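PDB 4YWO: mercuric reductase from Metallosphaera sedula, which probably reduces mercuric ion to elemental mercury with electrons from NADPH, using FAD as cofactor and working as a homodimer. Local coordinates for residues M31-G45 / L107-A120. Numbering follows the deposited sequence. Where two conformers were deposited one is given.
Sequences MIKANELGVKPVLIG and LLSYYDVELIQGEA. With FAD (flavin-adenine dinucleotide), chain B.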
ATOM      1  N   MET A  31      29.684  -3.238  -1.120  1.00 15.24           N
ATOM      2  CA  MET A  31      30.475  -3.172  -2.308  1.00 19.23           C
ATOM      3  C   MET A  31      30.114  -1.905  -3.082  1.00 21.51           C
ATOM      4  O   MET A  31      31.000  -1.187  -3.640  1.00 23.54           O
ATOM      5  CB  MET A  31      30.293  -4.343  -3.175  1.00 20.73           C
ATOM      6  CG  MET A  31      31.108  -4.254  -4.454  1.00 26.27           C
ATOM      7  SD  MET A  31      30.436  -5.293  -5.743  1.00 37.02           S
ATOM      8  CE  MET A  31      28.720  -4.883  -6.044  1.00 28.96           C
ATOM      9  N   ILE A  32      28.839  -1.671  -3.129  1.00 22.35           N
ATOM     10  CA  ILE A  32      28.327  -0.515  -3.922  1.00 22.46           C
ATOM     11  C   ILE A  32      28.744   0.789  -3.264  1.00 23.09           C
ATOM     12  O   ILE A  32      29.301   1.677  -3.957  1.00 25.97           O
ATOM     13  CB  ILE A  32      26.825  -0.598  -4.113  1.00 23.62           C
ATOM     14  CG1 ILE A  32      26.550  -1.790  -4.965  1.00 24.08           C
ATOM     15  CG2 ILE A  32      26.309   0.771  -4.701  1.00 26.50           C
ATOM     16  CD1 ILE A  32      25.073  -2.098  -5.068  1.00 27.14           C
ATOM     17  N   LYS A  33      28.541   0.896  -1.968  1.00 21.25           N
ATOM     18  CA  LYS A  33      28.967   2.020  -1.217  1.00 21.61           C
ATOM     19  C   LYS A  33      30.440   2.267  -1.336  1.00 22.61           C
ATOM     20  O   LYS A  33      30.863   3.421  -1.385  1.00 25.62           O
ATOM     21  CB  LYS A  33      28.608   1.931   0.202  1.00 22.07           C
ATOM     22  CG  LYS A  33      28.974   3.123   1.033  1.00 23.48           C
ATOM     23  CD  LYS A  33      28.274   4.348   0.423  1.00 31.23           C
ATOM     24  CE  LYS A  33      27.814   5.265   1.547  1.00 41.71           C
ATOM     25  NZ  LYS A  33      26.751   6.257   1.156  1.00 46.03           N
ATOM     26  N   ALA A  34      31.228   1.206  -1.295  1.00 22.25           N
ATOM     27  CA  ALA A  34      32.670   1.391  -1.418  1.00 22.71           C
ATOM     28  C   ALA A  34      33.046   2.055  -2.791  1.00 25.80           C
ATOM     29  O   ALA A  34      33.859   3.021  -2.806  1.00 27.53           O
ATOM     30  CB  ALA A  34      33.367   0.030  -1.268  1.00 22.80           C
ATOM     31  N   ASN A  35      32.459   1.580  -3.862  1.00 25.25           N
ATOM     32  CA  ASN A  35      32.648   2.151  -5.211  1.00 29.68           C
ATOM     33  C   ASN A  35      32.274   3.622  -5.245  1.00 32.15           C
ATOM     34  O   ASN A  35      32.996   4.425  -5.859  1.00 35.15           O
ATOM     35  CB  ASN A  35      31.850   1.375  -6.265  1.00 31.92           C
ATOM     36  CG  ASN A  35      32.602   0.246  -6.847  1.00 32.87           C
ATOM     37  OD1 ASN A  35      32.943   0.297  -7.983  1.00 42.52           O
ATOM     38  ND2 ASN A  35      32.834  -0.820  -6.098  1.00 37.11           N
ATOM     39  N   GLU A  36      31.155   3.962  -4.652  1.00 29.42           N
ATOM     40  CA  GLU A  36      30.663   5.342  -4.514  1.00 30.72           C
ATOM     41  C   GLU A  36      31.639   6.243  -3.719  1.00 36.70           C
ATOM     42  O   GLU A  36      31.744   7.439  -3.965  1.00 32.68           O
ATOM     43  CB  GLU A  36      29.286   5.379  -3.889  1.00 31.81           C
ATOM     44  CG  GLU A  36      28.226   4.739  -4.822  1.00 38.16           C
ATOM     45  CD  GLU A  36      26.828   4.556  -4.183  1.00 37.38           C
ATOM     46  OE1 GLU A  36      26.664   4.758  -2.947  1.00 47.01           O
ATOM     47  OE2 GLU A  36      25.870   4.240  -4.956  1.00 40.21           O
ATOM     48  N   LEU A  37      32.385   5.694  -2.766  1.00 30.29           N
ATOM     49  CA  LEU A  37      33.386   6.450  -2.047  1.00 29.68           C
ATOM     50  C   LEU A  37      34.745   6.287  -2.670  1.00 32.19           C
ATOM     51  O   LEU A  37      35.774   6.623  -2.030  1.00 35.65           O
ATOM     52  CB  LEU A  37      33.419   5.938  -0.603  1.00 30.56           C
ATOM     53  CG  LEU A  37      32.083   6.142   0.071  1.00 30.31           C
ATOM     54  CD1 LEU A  37      32.013   5.517   1.479  1.00 28.99           C
ATOM     55  CD2 LEU A  37      31.752   7.653  -0.004  1.00 33.43           C
ATOM     56  N   GLY A  38      34.831   5.696  -3.858  1.00 31.05           N
ATOM     57  CA  GLY A  38      36.095   5.683  -4.592  1.00 31.35           C
ATOM     58  C   GLY A  38      37.064   4.559  -4.241  1.00 33.36           C
ATOM     59  O   GLY A  38      38.237   4.634  -4.499  1.00 33.53           O
ATOM     60  N   VAL A  39      36.562   3.490  -3.643  1.00 30.55           N
ATOM     61  CA  VAL A  39      37.371   2.351  -3.247  1.00 28.49           C
ATOM     62  C   VAL A  39      36.939   1.075  -3.988  1.00 28.37           C
ATOM     63  O   VAL A  39      35.751   0.748  -4.061  1.00 30.88           O
ATOM     64  CB  VAL A  39      37.220   2.134  -1.679  1.00 28.34           C
ATOM     65  CG1 VAL A  39      37.807   0.798  -1.258  1.00 27.65           C
ATOM     66  CG2 VAL A  39      37.853   3.300  -0.885  1.00 31.51           C
ATOM     67  N   LYS A  40      37.904   0.335  -4.476  1.00 26.34           N
ATOM     68  CA  LYS A  40      37.721  -0.960  -5.046  1.00 27.37           C
ATOM     69  C   LYS A  40      37.917  -2.014  -3.934  1.00 29.29           C
ATOM     70  O   LYS A  40      39.033  -2.331  -3.518  1.00 27.10           O
ATOM     71  CB  LYS A  40      38.695  -1.220  -6.156  1.00 27.79           C
ATOM     72  CG  LYS A  40      38.454  -2.535  -6.843  1.00 30.58           C
ATOM     73  CD  LYS A  40      39.627  -2.835  -7.743  1.00 33.29           C
ATOM     74  CE  LYS A  40      39.531  -4.224  -8.284  1.00 36.25           C
ATOM     75  NZ  LYS A  40      40.575  -4.357  -9.333  1.00 40.34           N
ATOM     76  N   PRO A  41      36.804  -2.598  -3.455  1.00 22.37           N
ATOM     77  CA  PRO A  41      36.983  -3.545  -2.371  1.00 21.96           C
ATOM     78  C   PRO A  41      37.306  -4.905  -2.806  1.00 20.73           C
ATOM     79  O   PRO A  41      37.071  -5.287  -3.966  1.00 24.93           O
ATOM     80  CB  PRO A  41      35.572  -3.579  -1.705  1.00 22.45           C
ATOM     81  CG  PRO A  41      34.621  -3.213  -2.813  1.00 23.28           C
ATOM     82  CD  PRO A  41      35.402  -2.366  -3.828  1.00 24.07           C
ATOM     83  N   VAL A  42      37.792  -5.734  -1.882  1.00 19.95           N
ATOM     84  CA  VAL A  42      37.889  -7.130  -2.117  1.00 19.05           C
ATOM     85  C   VAL A  42      36.575  -7.691  -1.525  1.00 20.21           C
ATOM     86  O   VAL A  42      36.198  -7.335  -0.417  1.00 22.86           O
ATOM     87  CB  VAL A  42      39.076  -7.765  -1.364  1.00 23.04           C
ATOM     88  CG1 VAL A  42      39.083  -9.239  -1.631  1.00 25.91           C
ATOM     89  CG2 VAL A  42      40.382  -7.121  -1.766  1.00 27.73           C
ATOM     90  N   LEU A  43      35.897  -8.526  -2.275  1.00 18.77           N
ATOM     91  CA  LEU A  43      34.601  -9.122  -1.847  1.00 18.87           C
ATOM     92  C   LEU A  43      34.763 -10.615  -1.842  1.00 22.60           C
ATOM     93  O   LEU A  43      35.126 -11.250  -2.898  1.00 21.49           O
ATOM     94  CB  LEU A  43      33.502  -8.693  -2.846  1.00 19.83           C
ATOM     95  CG  LEU A  43      32.111  -9.304  -2.598  1.00 20.75           C
ATOM     96  CD1 LEU A  43      31.564  -8.845  -1.289  1.00 20.87           C
ATOM     97  CD2 LEU A  43      31.194  -8.842  -3.721  1.00 21.70           C
ATOM     98  N   ILE A  44      34.621 -11.224  -0.655  1.00 18.03           N
ATOM     99  CA  ILE A  44      34.863 -12.613  -0.517  1.00 20.23           C
ATOM    100  C   ILE A  44      33.607 -13.311  -0.117  1.00 20.94           C
ATOM    101  O   ILE A  44      33.028 -12.925   0.879  1.00 24.53           O
ATOM    102  CB  ILE A  44      35.922 -12.848   0.592  1.00 20.66           C
ATOM    103  CG1 ILE A  44      37.154 -12.055   0.335  1.00 21.05           C
ATOM    104  CG2 ILE A  44      36.266 -14.372   0.715  1.00 22.73           C
ATOM    105  CD1 ILE A  44      38.197 -11.904   1.441  1.00 24.59           C
ATOM    106  N   GLY A  45      33.152 -14.344  -0.816  1.00 19.62           N
ATOM    107  CA  GLY A  45      32.008 -15.046  -0.443  1.00 19.51           C
ATOM    108  C   GLY A  45      32.027 -16.501  -0.845  1.00 21.05           C
ATOM    109  O   GLY A  45      32.826 -16.909  -1.704  1.00 22.26           O
ATOM    110  N   LEU A 107      25.904  -6.781 -11.535  1.00 30.17           N
ATOM    111  CA  LEU A 107      26.564  -5.698 -10.789  1.00 30.75           C
ATOM    112  C   LEU A 107      28.071  -5.922 -10.573  1.00 30.86           C
ATOM    113  O   LEU A 107      28.803  -4.944 -10.334  1.00 35.14           O
ATOM    114  CB  LEU A 107      25.877  -5.448  -9.474  1.00 35.01           C
ATOM    115  CG  LEU A 107      24.413  -5.044  -9.581  1.00 39.63           C
ATOM    116  CD1 LEU A 107      24.007  -4.413  -8.245  1.00 37.94           C
ATOM    117  CD2 LEU A 107      24.202  -4.148 -10.769  1.00 45.51           C
ATOM    118  N   LEU A 108      28.494  -7.169 -10.602  1.00 30.16           N
ATOM    119  CA  LEU A 108      29.869  -7.527 -10.465  1.00 32.67           C
ATOM    120  C   LEU A 108      30.622  -7.128 -11.702  1.00 40.96           C
ATOM    121  O   LEU A 108      31.818  -6.914 -11.584  1.00 41.27           O
ATOM    122  CB  LEU A 108      30.066  -9.012 -10.213  1.00 30.14           C
ATOM    123  CG  LEU A 108      29.440  -9.425  -8.874  1.00 34.54           C
ATOM    124  CD1 LEU A 108      29.434 -10.936  -8.746  1.00 35.75           C
ATOM    125  CD2 LEU A 108      30.144  -8.817  -7.659  1.00 33.41           C
ATOM    126  N   SER A 109      29.941  -7.002 -12.852  1.00 36.44           N
ATOM    127  CA  SER A 109      30.566  -6.395 -14.073  1.00 39.56           C
ATOM    128  C   SER A 109      30.535  -4.891 -14.064  1.00 36.21           C
ATOM    129  O   SER A 109      31.463  -4.282 -14.493  1.00 49.66           O
ATOM    130  CB  SER A 109      29.859  -6.802 -15.367  1.00 44.71           C
ATOM    131  OG  SER A 109      29.691  -8.176 -15.431  1.00 49.60           O
ATOM    132  N   TYR A 110      29.450  -4.303 -13.600  1.00 34.56           N
ATOM    133  CA  TYR A 110      29.293  -2.881 -13.577  1.00 35.12           C
ATOM    134  C   TYR A 110      30.166  -2.165 -12.533  1.00 39.37           C
ATOM    135  O   TYR A 110      30.723  -1.131 -12.786  1.00 40.27           O
ATOM    136  CB  TYR A 110      27.817  -2.513 -13.383  1.00 38.15           C
ATOM    137  CG  TYR A 110      27.699  -1.046 -13.436  1.00 48.72           C
ATOM    138  CD1 TYR A 110      28.003  -0.365 -14.627  1.00 50.51           C
ATOM    139  CD2 TYR A 110      27.390  -0.312 -12.309  1.00 47.12           C
ATOM    140  CE1 TYR A 110      27.978   1.002 -14.665  1.00 55.01           C
ATOM    141  CE2 TYR A 110      27.345   1.061 -12.346  1.00 55.40           C
ATOM    142  CZ  TYR A 110      27.647   1.700 -13.533  1.00 53.99           C
ATOM    143  OH  TYR A 110      27.610   3.045 -13.570  1.00 59.17           O
ATOM    144  N   TYR A 111      30.279  -2.717 -11.336  1.00 33.11           N
ATOM    145  CA  TYR A 111      31.025  -2.046 -10.296  1.00 31.29           C
ATOM    146  C   TYR A 111      32.432  -2.616 -10.301  1.00 25.71           C
ATOM    147  O   TYR A 111      32.725  -3.616 -10.927  1.00 33.87           O
ATOM    148  CB  TYR A 111      30.354  -2.247  -8.943  1.00 30.99           C
ATOM    149  CG  TYR A 111      29.128  -1.474  -8.759  1.00 33.08           C
ATOM    150  CD1 TYR A 111      29.184  -0.120  -8.432  1.00 28.21           C
ATOM    151  CD2 TYR A 111      27.903  -2.040  -8.970  1.00 32.27           C
ATOM    152  CE1 TYR A 111      28.085   0.603  -8.260  1.00 32.53           C
ATOM    153  CE2 TYR A 111      26.755  -1.300  -8.802  1.00 31.63           C
ATOM    154  CZ  TYR A 111      26.857   0.012  -8.483  1.00 28.23           C
ATOM    155  OH  TYR A 111      25.801   0.787  -8.305  1.00 35.16           O
ATOM    156  N   ASP A 112      33.346  -1.945  -9.591  1.00 28.51           N
ATOM    157  CA  ASP A 112      34.744  -2.334  -9.600  1.00 29.00           C
ATOM    158  C   ASP A 112      35.013  -3.163  -8.237  1.00 25.26           C
ATOM    159  O   ASP A 112      34.787  -2.655  -7.188  1.00 28.20           O
ATOM    160  CB  ASP A 112      35.564  -1.027  -9.580  1.00 37.10           C
ATOM    161  CG  ASP A 112      37.014  -1.232  -9.844  1.00 43.33           C
ATOM    162  OD1 ASP A 112      37.395  -2.197 -10.542  1.00 54.12           O
ATOM    163  OD2 ASP A 112      37.805  -0.393  -9.345  1.00 57.55           O
ATOM    164  N   VAL A 113      35.550  -4.332  -8.350  1.00 25.95           N
ATOM    165  CA  VAL A 113      35.626  -5.278  -7.196  1.00 27.64           C
ATOM    166  C   VAL A 113      36.563  -6.402  -7.496  1.00 26.73           C
ATOM    167  O   VAL A 113      36.644  -6.868  -8.610  1.00 30.51           O
ATOM    168  CB  VAL A 113      34.203  -5.823  -6.889  1.00 27.57           C
ATOM    169  CG1 VAL A 113      33.568  -6.483  -8.094  1.00 30.10           C
ATOM    170  CG2 VAL A 113      34.230  -6.909  -5.782  1.00 26.34           C
ATOM    171  N   GLU A 114      37.342  -6.848  -6.526  1.00 26.39           N
ATOM    172  CA  GLU A 114      38.075  -8.038  -6.678  1.00 26.69           C
ATOM    173  C   GLU A 114      37.291  -9.115  -5.969  1.00 26.42           C
ATOM    174  O   GLU A 114      37.233  -9.115  -4.741  1.00 24.99           O
ATOM    175  CB  GLU A 114      39.444  -7.861  -6.005  1.00 30.37           C
ATOM    176  CG  GLU A 114      40.275  -9.109  -5.838  1.00 33.25           C
ATOM    177  CD  GLU A 114      41.655  -8.750  -5.295  1.00 38.86           C
ATOM    178  OE1 GLU A 114      41.962  -7.550  -5.195  1.00 40.31           O
ATOM    179  OE2 GLU A 114      42.427  -9.649  -4.950  1.00 38.57           O
ATOM    180  N   LEU A 115      36.679  -9.987  -6.736  1.00 23.48           N
ATOM    181  CA  LEU A 115      35.864 -11.031  -6.186  1.00 25.51           C
ATOM    182  C   LEU A 115      36.709 -12.293  -5.900  1.00 25.43           C
ATOM    183  O   LEU A 115      37.394 -12.815  -6.757  1.00 25.81           O
ATOM    184  CB  LEU A 115      34.777 -11.369  -7.154  1.00 26.70           C
ATOM    185  CG  LEU A 115      33.825 -12.456  -6.796  1.00 26.94           C
ATOM    186  CD1 LEU A 115      32.949 -12.034  -5.650  1.00 31.64           C
ATOM    187  CD2 LEU A 115      32.997 -12.803  -8.016  1.00 31.81           C
ATOM    188  N   ILE A 116      36.566 -12.854  -4.718  1.00 22.49           N
ATOM    189  CA  ILE A 116      37.144 -14.156  -4.371  1.00 23.90           C
ATOM    190  C   ILE A 116      36.116 -15.092  -3.861  1.00 24.66           C
ATOM    191  O   ILE A 116      35.340 -14.696  -2.984  1.00 26.15           O
ATOM    192  CB  ILE A 116      38.241 -13.947  -3.326  1.00 25.10           C
ATOM    193  CG1 ILE A 116      39.286 -12.933  -3.787  1.00 27.54           C
ATOM    194  CG2 ILE A 116      38.825 -15.328  -2.888  1.00 27.65           C
ATOM    195  CD1 ILE A 116      40.261 -12.569  -2.722  1.00 32.66           C
ATOM    196  N   GLN A 117      35.971 -16.307  -4.427  1.00 21.91           N
ATOM    197  CA  GLN A 117      35.043 -17.237  -3.945  0.50 22.11           C
ATOM    198  C   GLN A 117      35.709 -18.255  -3.043  1.00 24.92           C
ATOM    199  O   GLN A 117      36.622 -18.986  -3.451  1.00 25.62           O
ATOM    200  CB  GLN A 117      34.213 -17.863  -5.094  0.50 25.16           C
ATOM    201  CG  GLN A 117      33.280 -16.793  -5.662  0.50 24.62           C
ATOM    202  CD  GLN A 117      32.439 -17.225  -6.845  0.50 28.12           C
ATOM    203  OE1 GLN A 117      31.201 -17.339  -6.751  0.50 31.42           O
ATOM    204  NE2 GLN A 117      33.094 -17.431  -7.981  0.50 27.16           N
ATOM    205  N   GLY A 118      35.265 -18.275  -1.816  1.00 21.86           N
ATOM    206  CA  GLY A 118      35.810 -19.179  -0.836  1.00 21.85           C
ATOM    207  C   GLY A 118      35.415 -18.797   0.566  1.00 21.45           C
ATOM    208  O   GLY A 118      34.857 -17.727   0.778  1.00 21.66           O
ATOM    209  N   GLU A 119      35.739 -19.671   1.533  1.00 18.90           N
ATOM    210  CA  GLU A 119      35.440 -19.481   2.949  1.00 18.54           C
ATOM    211  C   GLU A 119      36.582 -18.669   3.558  1.00 20.54           C
ATOM    212  O   GLU A 119      37.765 -19.147   3.521  1.00 20.40           O
ATOM    213  CB  GLU A 119      35.216 -20.784   3.664  1.00 21.17           C
ATOM    214  CG  GLU A 119      34.949 -20.630   5.109  1.00 22.01           C
ATOM    215  CD  GLU A 119      34.650 -21.860   5.881  1.00 33.85           C
ATOM    216  OE1 GLU A 119      33.446 -22.173   6.011  1.00 49.08           O
ATOM    217  OE2 GLU A 119      35.626 -22.492   6.352  1.00 34.73           O
ATOM    218  N   ALA A 120      36.287 -17.476   4.063  1.00 17.37           N
ATOM    219  CA  ALA A 120      37.222 -16.627   4.806  1.00 17.24           C
ATOM    220  C   ALA A 120      37.185 -16.931   6.276  1.00 17.22           C
ATOM    221  O   ALA A 120      36.101 -17.142   6.885  1.00 17.49           O
ATOM    222  CB  ALA A 120      36.978 -15.152   4.585  1.00 17.83           C
TER
HETATM  223  PA  FAD B 501      23.467 -13.486   3.698  1.00 17.78           P
HETATM  224  O1A FAD B 501      22.780 -12.991   2.448  1.00 19.64           O
HETATM  225  O2A FAD B 501      23.303 -14.925   4.127  1.00 18.26           O
HETATM  226  O5B FAD B 501      25.041 -13.178   3.563  1.00 17.74           O
HETATM  227  C5B FAD B 501      26.003 -14.201   3.808  1.00 17.11           C
HETATM  228  C4B FAD B 501      26.711 -14.555   2.506  1.00 17.73           C
HETATM  229  O4B FAD B 501      28.127 -14.467   2.687  1.00 19.23           O
HETATM  230  C3B FAD B 501      26.383 -15.974   2.069  1.00 20.09           C
HETATM  231  O3B FAD B 501      25.758 -15.958   0.782  1.00 25.99           O
HETATM  232  C2B FAD B 501      27.705 -16.711   1.997  1.00 19.08           C
HETATM  233  O2B FAD B 501      27.934 -17.174   0.662  1.00 23.94           O
HETATM  234  C1B FAD B 501      28.776 -15.708   2.392  1.00 18.32           C
HETATM  235  N9A FAD B 501      29.499 -16.194   3.593  1.00 17.10           N
HETATM  236  C8A FAD B 501      28.930 -16.598   4.744  1.00 16.71           C
HETATM  237  N7A FAD B 501      29.869 -16.982   5.646  1.00 19.54           N
HETATM  238  C5A FAD B 501      31.073 -16.824   5.068  1.00 17.10           C
HETATM  239  C6A FAD B 501      32.485 -17.041   5.464  1.00 17.35           C
HETATM  240  N6A FAD B 501      32.803 -17.517   6.692  1.00 20.32           N
HETATM  241  N1A FAD B 501      33.445 -16.748   4.558  1.00 18.49           N
HETATM  242  C2A FAD B 501      33.141 -16.274   3.335  1.00 19.44           C
HETATM  243  N3A FAD B 501      31.884 -16.053   2.909  1.00 19.50           N
HETATM  244  C4A FAD B 501      30.824 -16.304   3.715  1.00 17.83           C
HETATM  245  N1  FAD B 501      13.637 -10.643   4.717  1.00 16.17           N
HETATM  246  C2  FAD B 501      12.793  -9.669   4.293  1.00 19.73           C
HETATM  247  O2  FAD B 501      13.090  -8.476   4.522  1.00 18.81           O
HETATM  248  N3  FAD B 501      11.650  -9.934   3.635  1.00 18.22           N
HETATM  249  C4  FAD B 501      11.262 -11.183   3.351  1.00 22.99           C
HETATM  250  O4  FAD B 501      10.193 -11.397   2.737  1.00 24.59           O
HETATM  251  C4X FAD B 501      12.129 -12.307   3.781  1.00 19.87           C
HETATM  252  N5  FAD B 501      11.808 -13.596   3.533  1.00 19.22           N
HETATM  253  C5X FAD B 501      12.620 -14.601   3.938  1.00 17.24           C
HETATM  254  C6  FAD B 501      12.269 -15.919   3.672  1.00 16.55           C
HETATM  255  C7  FAD B 501      13.097 -16.957   4.085  1.00 17.65           C
HETATM  256  C7M FAD B 501      12.715 -18.385   3.795  1.00 18.69           C
HETATM  257  C8  FAD B 501      14.360 -16.659   4.812  1.00 18.79           C
HETATM  258  C8M FAD B 501      15.255 -17.785   5.258  1.00 18.68           C
HETATM  259  C9  FAD B 501      14.714 -15.342   5.080  1.00 16.81           C
HETATM  260  C9A FAD B 501      13.887 -14.305   4.667  1.00 17.00           C
HETATM  261  N10 FAD B 501      14.238 -12.967   4.935  1.00 16.62           N
HETATM  262  C10 FAD B 501      13.371 -11.948   4.500  1.00 17.59           C
HETATM  263  C1' FAD B 501      15.475 -12.645   5.649  1.00 16.27           C
HETATM  264  C2' FAD B 501      16.526 -12.165   4.655  1.00 18.32           C
HETATM  265  O2' FAD B 501      16.646 -13.115   3.591  1.00 21.07           O
HETATM  266  C3' FAD B 501      17.879 -11.988   5.333  1.00 20.35           C
HETATM  267  O3' FAD B 501      17.727 -11.162   6.493  1.00 21.49           O
HETATM  268  C4' FAD B 501      18.885 -11.349   4.384  1.00 20.13           C
HETATM  269  O4' FAD B 501      19.183 -12.258   3.320  1.00 23.83           O
HETATM  270  C5' FAD B 501      20.172 -10.985   5.116  1.00 18.28           C
HETATM  271  O5' FAD B 501      21.249 -10.925   4.183  1.00 17.38           O
HETATM  272  P   FAD B 501      22.775 -10.968   4.693  1.00 15.20           P
HETATM  273  O1P FAD B 501      23.664 -10.509   3.561  1.00 14.88           O
HETATM  274  O2P FAD B 501      22.845 -10.277   6.034  1.00 14.52           O
HETATM  275  O3P FAD B 501      23.025 -12.541   4.923  1.00 15.00           O
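Backbone bonds such as that from I116 N to L43 O (2.8 Å) join two neighbouring parallel strands, 42-45 and 114-117, at the edge of the FAD-binding Rossmann-type sheet, while the helices that precede these strands pack together on one side. Strand 42-45 is the inner one, bonded on its other flank to strand 16-21. Five backbone hydrogen bonds join the pair, the first from E114 N to P41 O and the last from G118 N to G45 O. Beta-branched V42, I44 and I116 suit the extended backbone, and V42 CG1 meets I116 CD1 on the face they share with E114. On the helix side, L43 CB presses on V113 CG2 at 3.5 Å, and M31, bent at chi3 (56°), lays SD against V113 CB and L108 CD2. I32 CG1 sits over one face of the Y111 ring, a CH-pi contact. N35 turns its amide to the backbone of D112: OD1 accepts from D112 N (2.8 Å) and ND2 gives to D112 O (2.9 Å), a two-way grip that suits asparagine; a further ND2 hydrogen bond to M31 O, one turn back in the helix, helps fix the amide's rotation. The aliphatic chain of K40 crosses the D112 carboxylate, its NZ 4.0 Å from D112 OD1, too long for a salt bridge. At the C-terminal ends of the strands, G45 CA, with no side chain in the way, comes 3.5 Å from FAD N3A, and past the second strand A120 N donates to FAD N1A (3.0 Å). Strand pairing thus brings G45 against the adenine and A120 N within bonding distance, apolar packing joins the helices, and N35 ties helix 25-36 to the turn before strand 114-117.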